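Local coordinates for protein glutathione synthetase-like effector 30 (Gpa-GSS30-apo) (Globodera pallida, PDB 5OET) that is an effector of a plant-parasitic nematode, built like eukaryotic glutathione synthetase, the ATP-dependent ligase that joins glycine to gamma-glutamylcysteine, at residues P221-Q235 with K489-K501. Residues are numbered along the deposited sequence; the frame is centred on the assembly and turned at random.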
loop_
_atom_site.group_PDB
_atom_site.type_symbol
_atom_site.label_atom_id
_atom_site.label_comp_id
_atom_site.label_asym_id
_atom_site.label_seq_id
_atom_site.Cartn_x
_atom_site.Cartn_y
_atom_site.Cartn_z
ATOM N N PRO A 221 -8.554 -4.363 19.027
ATOM C CA PRO A 221 -9.270 -5.434 18.344
ATOM C C PRO A 221 -9.104 -5.434 16.837
ATOM O O PRO A 221 -9.142 -4.381 16.217
ATOM C CB PRO A 221 -10.739 -5.160 18.693
ATOM C CG PRO A 221 -10.696 -4.264 19.873
ATOM C CD PRO A 221 -9.502 -3.408 19.617
ATOM N N SER A 222 -8.927 -6.635 16.279
ATOM C CA SER A 222 -8.802 -6.824 14.831
ATOM C C SER A 222 -10.027 -6.311 14.082
ATOM O O SER A 222 -11.161 -6.487 14.504
ATOM C CB SER A 222 -8.578 -8.308 14.477
ATOM O OG SER A 222 -7.236 -8.689 14.714
ATOM N N ASP A 223 -9.758 -5.646 12.981
ATOM C CA ASP A 223 -10.774 -5.248 12.051
ATOM C C ASP A 223 -10.461 -5.788 10.648
ATOM O O ASP A 223 -9.365 -5.542 10.113
ATOM C CB ASP A 223 -10.826 -3.736 11.996
ATOM C CG ASP A 223 -11.860 -3.268 11.035
ATOM O OD1 ASP A 223 -13.048 -3.280 11.423
ATOM O OD2 ASP A 223 -11.492 -2.956 9.879
ATOM N N GLN A 224 -11.410 -6.514 10.062
ATOM C CA GLN A 224 -11.325 -6.911 8.656
ATOM C C GLN A 224 -12.561 -6.359 7.917
ATOM O O GLN A 224 -13.422 -7.103 7.471
ATOM C CB GLN A 224 -11.194 -8.434 8.508
ATOM C CG GLN A 224 -10.221 -9.127 9.463
ATOM C CD GLN A 224 -10.922 -9.832 10.623
ATOM O OE1 GLN A 224 -11.661 -10.813 10.420
ATOM N NE2 GLN A 224 -10.705 -9.317 11.854
ATOM N N THR A 225 -12.640 -5.038 7.807
ATOM C CA THR A 225 -13.803 -4.372 7.222
ATOM C C THR A 225 -13.772 -4.397 5.691
ATOM O O THR A 225 -14.834 -4.402 5.055
ATOM C CB THR A 225 -13.952 -2.937 7.765
ATOM O OG1 THR A 225 -14.406 -3.006 9.110
ATOM C CG2 THR A 225 -14.977 -2.140 7.002
ATOM N N ASP A 226 -12.578 -4.400 5.096
ATOM C CA ASP A 226 -12.470 -4.663 3.639
ATOM C C ASP A 226 -13.049 -6.040 3.280
ATOM O O ASP A 226 -13.827 -6.157 2.338
ATOM C CB ASP A 226 -11.034 -4.470 3.074
ATOM C CG ASP A 226 -9.956 -5.269 3.813
ATOM O OD1 ASP A 226 -10.253 -5.991 4.813
ATOM O OD2 ASP A 226 -8.780 -5.134 3.381
ATOM N N THR A 227 -12.702 -7.048 4.074
ATOM C CA THR A 227 -13.265 -8.385 3.956
ATOM C C THR A 227 -14.781 -8.403 4.162
ATOM O O THR A 227 -15.490 -9.061 3.417
ATOM C CB THR A 227 -12.591 -9.327 4.974
ATOM O OG1 THR A 227 -11.211 -9.436 4.630
ATOM C CG2 THR A 227 -13.223 -10.724 5.006
ATOM N N MET A 228 -15.255 -7.691 5.186
ATOM C CA MET A 228 -16.677 -7.624 5.505
ATOM C C MET A 228 -17.500 -7.216 4.293
ATOM O O MET A 228 -18.527 -7.845 3.982
ATOM C CB MET A 228 -16.909 -6.585 6.604
ATOM C CG MET A 228 -18.371 -6.282 6.902
ATOM S SD MET A 228 -18.675 -4.634 7.547
ATOM C CE MET A 228 -18.367 -3.587 6.136
ATOM N N ALA A 229 -17.067 -6.119 3.660
ATOM C CA ALA A 229 -17.714 -5.588 2.466
ATOM C C ALA A 229 -17.675 -6.620 1.325
ATOM O O ALA A 229 -18.691 -6.896 0.708
ATOM C CB ALA A 229 -17.056 -4.278 2.042
ATOM N N ALA A 230 -16.503 -7.204 1.095
ATOM C CA ALA A 230 -16.330 -8.263 0.114
ATOM C C ALA A 230 -17.278 -9.433 0.351
ATOM O O ALA A 230 -17.968 -9.854 -0.574
ATOM C CB ALA A 230 -14.887 -8.745 0.103
ATOM N N GLU A 231 -17.330 -9.934 1.584
ATOM C CA GLU A 231 -18.186 -11.083 1.923
ATOM C C GLU A 231 -19.663 -10.805 1.677
ATOM O O GLU A 231 -20.406 -11.727 1.362
ATOM C CB GLU A 231 -18.014 -11.523 3.375
ATOM C CG GLU A 231 -16.679 -12.200 3.706
ATOM C CD GLU A 231 -16.418 -12.338 5.230
ATOM O OE1 GLU A 231 -15.659 -13.263 5.615
ATOM O OE2 GLU A 231 -16.958 -11.525 6.048
ATOM N N THR A 232 -20.078 -9.552 1.825
ATOM C CA THR A 232 -21.471 -9.154 1.633
ATOM C C THR A 232 -21.819 -8.974 0.145
ATOM O O THR A 232 -22.925 -9.322 -0.287
ATOM C CB THR A 232 -21.773 -7.855 2.420
ATOM O OG1 THR A 232 -21.433 -8.048 3.797
ATOM C CG2 THR A 232 -23.239 -7.485 2.331
ATOM N N LEU A 233 -20.890 -8.408 -0.632
ATOM C CA LEU A 233 -21.020 -8.352 -2.100
ATOM C C LEU A 233 -21.077 -9.740 -2.752
ATOM O O LEU A 233 -21.896 -9.970 -3.638
ATOM C CB LEU A 233 -19.874 -7.545 -2.734
ATOM C CG LEU A 233 -19.949 -6.011 -2.620
ATOM C CD1 LEU A 233 -18.586 -5.405 -2.933
ATOM C CD2 LEU A 233 -21.026 -5.430 -3.539
ATOM N N TYR A 234 -20.196 -10.644 -2.323
ATOM C CA TYR A 234 -20.230 -12.038 -2.767
ATOM C C TYR A 234 -21.587 -12.703 -2.492
ATOM O O TYR A 234 -22.130 -13.375 -3.365
ATOM C CB TYR A 234 -19.128 -12.838 -2.081
ATOM C CG TYR A 234 -19.061 -14.301 -2.493
ATOM C CD1 TYR A 234 -18.642 -14.650 -3.749
ATOM C CD2 TYR A 234 -19.390 -15.326 -1.612
ATOM C CE1 TYR A 234 -18.529 -15.984 -4.133
ATOM C CE2 TYR A 234 -19.325 -16.651 -2.004
ATOM C CZ TYR A 234 -18.892 -16.968 -3.266
ATOM O OH TYR A 234 -18.812 -18.273 -3.630
ATOM N N GLN A 235 -22.125 -12.521 -1.285
ATOM C CA GLN A 235 -23.438 -13.061 -0.953
ATOM C C GLN A 235 -24.540 -12.400 -1.784
ATOM O O GLN A 235 -25.479 -13.070 -2.142
ATOM C CB GLN A 235 -23.770 -12.916 0.536
ATOM C CG GLN A 235 -22.907 -13.739 1.467
ATOM C CD GLN A 235 -23.113 -15.220 1.301
ATOM O OE1 GLN A 235 -24.238 -15.705 1.251
ATOM N NE2 GLN A 235 -22.022 -15.953 1.206
ATOM N N LYS A 489 -37.550 -10.070 5.664
ATOM C CA LYS A 489 -36.686 -11.121 6.176
ATOM C C LYS A 489 -35.243 -10.819 5.822
ATOM O O LYS A 489 -34.957 -10.369 4.715
ATOM C CB LYS A 489 -37.061 -12.472 5.525
ATOM C CG LYS A 489 -36.512 -13.724 6.238
ATOM C CD LYS A 489 -35.870 -14.781 5.315
ATOM C CE LYS A 489 -36.905 -15.608 4.564
ATOM N NZ LYS A 489 -37.586 -16.624 5.424
ATOM N N VAL A 490 -34.339 -11.113 6.750
ATOM C CA VAL A 490 -32.900 -10.960 6.548
ATOM C C VAL A 490 -32.284 -12.339 6.338
ATOM O O VAL A 490 -32.545 -13.253 7.102
ATOM C CB VAL A 490 -32.262 -10.280 7.768
ATOM C CG1 VAL A 490 -30.739 -10.333 7.711
ATOM C CG2 VAL A 490 -32.767 -8.850 7.889
ATOM N N SER A 491 -31.467 -12.478 5.299
ATOM C CA SER A 491 -30.796 -13.744 4.971
ATOM C C SER A 491 -29.314 -13.771 5.340
ATOM O O SER A 491 -28.710 -14.836 5.408
ATOM C CB SER A 491 -30.950 -14.027 3.482
ATOM O OG SER A 491 -30.414 -12.966 2.719
ATOM N N TYR A 492 -28.722 -12.607 5.568
ATOM C CA TYR A 492 -27.311 -12.540 5.846
ATOM C C TYR A 492 -26.985 -11.335 6.730
ATOM O O TYR A 492 -27.401 -10.210 6.415
ATOM C CB TYR A 492 -26.554 -12.466 4.529
ATOM C CG TYR A 492 -25.075 -12.423 4.712
ATOM C CD1 TYR A 492 -24.381 -13.569 5.042
ATOM C CD2 TYR A 492 -24.366 -11.222 4.578
ATOM C CE1 TYR A 492 -23.015 -13.552 5.219
ATOM C CE2 TYR A 492 -22.990 -11.185 4.761
ATOM C CZ TYR A 492 -22.318 -12.359 5.081
ATOM O OH TYR A 492 -20.948 -12.359 5.267
ATOM N N PHE A 493 -26.274 -11.590 7.838
ATOM C CA PHE A 493 -25.614 -10.547 8.639
ATOM C C PHE A 493 -24.094 -10.679 8.504
ATOM O O PHE A 493 -23.540 -11.736 8.816
ATOM C CB PHE A 493 -25.962 -10.674 10.121
ATOM C CG PHE A 493 -27.408 -10.391 10.454
ATOM C CD1 PHE A 493 -27.844 -9.090 10.683
ATOM C CD2 PHE A 493 -28.322 -11.435 10.606
ATOM C CE1 PHE A 493 -29.156 -8.826 11.007
ATOM C CE2 PHE A 493 -29.642 -11.179 10.940
ATOM C CZ PHE A 493 -30.056 -9.868 11.138
ATOM N N SER A 494 -23.426 -9.611 8.069
ATOM C CA SER A 494 -21.967 -9.595 7.950
ATOM C C SER A 494 -21.321 -9.510 9.314
ATOM O O SER A 494 -21.997 -9.227 10.294
ATOM C CB SER A 494 -21.505 -8.393 7.120
ATOM O OG SER A 494 -21.620 -7.180 7.847
ATOM N N ARG A 495 -20.012 -9.741 9.367
ATOM C CA ARG A 495 -19.219 -9.442 10.566
ATOM C C ARG A 495 -19.317 -7.937 10.838
ATOM O O ARG A 495 -19.644 -7.160 9.933
ATOM C CB ARG A 495 -17.752 -9.849 10.385
ATOM C CG ARG A 495 -17.008 -9.037 9.324
ATOM C CD ARG A 495 -15.504 -9.299 9.282
ATOM N NE ARG A 495 -15.137 -10.495 8.500
ATOM C CZ ARG A 495 -14.669 -11.646 8.997
ATOM N NH1 ARG A 495 -14.474 -11.819 10.310
ATOM N NH2 ARG A 495 -14.384 -12.644 8.162
ATOM N N THR A 496 -19.068 -7.536 12.076
ATOM C CA THR A 496 -18.965 -6.125 12.416
ATOM C C THR A 496 -17.556 -5.638 12.181
ATOM O O THR A 496 -16.607 -6.427 12.152
ATOM C CB THR A 496 -19.311 -5.849 13.873
ATOM O OG1 THR A 496 -18.746 -6.889 14.675
ATOM C CG2 THR A 496 -20.818 -5.783 14.040
ATOM N N GLY A 497 -17.450 -4.328 11.988
ATOM C CA GLY A 497 -16.179 -3.632 11.854
ATOM C C GLY A 497 -16.184 -2.360 12.676
ATOM O O GLY A 497 -17.228 -1.967 13.207
ATOM N N HIS A 498 -15.032 -1.705 12.769
ATOM C CA HIS A 498 -14.927 -0.483 13.575
ATOM C C HIS A 498 -13.726 0.364 13.201
ATOM O O HIS A 498 -12.657 -0.155 12.896
ATOM C CB HIS A 498 -14.866 -0.838 15.067
ATOM C CG HIS A 498 -13.659 -1.631 15.432
ATOM N ND1 HIS A 498 -13.604 -3.008 15.351
ATOM C CD2 HIS A 498 -12.432 -1.227 15.834
ATOM C CE1 HIS A 498 -12.397 -3.418 15.709
ATOM N NE2 HIS A 498 -11.669 -2.359 16.018
ATOM N N MET A 499 -13.920 1.671 13.279
ATOM C CA MET A 499 -12.897 2.656 12.966
ATOM C C MET A 499 -13.015 3.801 13.951
ATOM O O MET A 499 -13.945 3.836 14.759
ATOM C CB MET A 499 -13.135 3.190 11.564
ATOM C CG MET A 499 -14.467 3.931 11.446
ATOM S SD MET A 499 -14.469 5.035 10.052
ATOM C CE MET A 499 -13.346 6.271 10.638
ATOM N N MET A 500 -12.115 4.764 13.842
ATOM C CA MET A 500 -12.151 5.922 14.727
ATOM C C MET A 500 -11.615 7.130 14.002
ATOM O O MET A 500 -10.803 7.007 13.100
ATOM C CB MET A 500 -11.348 5.621 15.981
ATOM C CG MET A 500 -11.440 6.633 17.098
ATOM S SD MET A 500 -10.901 5.918 18.679
ATOM C CE MET A 500 -12.411 5.099 19.127
ATOM N N LYS A 501 -12.112 8.293 14.373
ATOM C CA LYS A 501 -11.634 9.551 13.821
ATOM C C LYS A 501 -11.510 10.524 14.968
ATOM O O LYS A 501 -12.416 10.628 15.758
ATOM C CB LYS A 501 -12.601 10.089 12.755
ATOM C CG LYS A 501 -12.532 9.388 11.409
ATOM C CD LYS A 501 -11.702 10.129 10.355
ATOM C CE LYS A 501 -12.529 11.122 9.539
ATOM N NZ LYS A 501 -11.721 11.789 8.478
#
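Arg495 and Glu231 form a two-pronged salt bridge: NH2 of Arg495 meets OE1 of Glu231 at 2.9 Å on its syn side, and NE adds a weak bond to OE2 of Glu231. Carboxylate and guanidinium planes lie 18° apart, close to coplanar. Gln224 comes instead over one guanidinium face, offset toward its rim, its OE1 3.0 Å from Arg495 NH1 but badly angled for a hydrogen bond. Further along, the backbone N of His498 reaches Asp223 OD1 (2.9 Å) from above the carboxylate plane, while Thr225 OG1 donates to the syn lone pair of the same oxygen. Asp223 OD2 accepts from Thr225 N, an Asx turn leading into helix 225-240. CG opposite the backbone N (chi1 180°) brings the Asp223 carboxylate alongside Gly497, whose CA lies 3.3 Å from Thr225 OG1. The His498 ring points its NE2 edge at Pro221 O in a weak bond. Helix segment 225-235 runs roughly antiparallel to strand segment 490-493 (152°), packing on the large mixed sheet of the glutathione synthetase fold. Next to the salt bridge, Met228 CB rests on Arg495 CG; Met228 CG packs on Ser494 OG, a hydroxyl that donates to Arg495 O and is also hydrogen-bonded to Cys480 N. Gln235 CG sits over the centre of the Tyr492 ring in a CH-pi contact (3.8 Å to the centroid), while Thr232 OG1, which donates to Met228 O, lies in plane at the ring's edge.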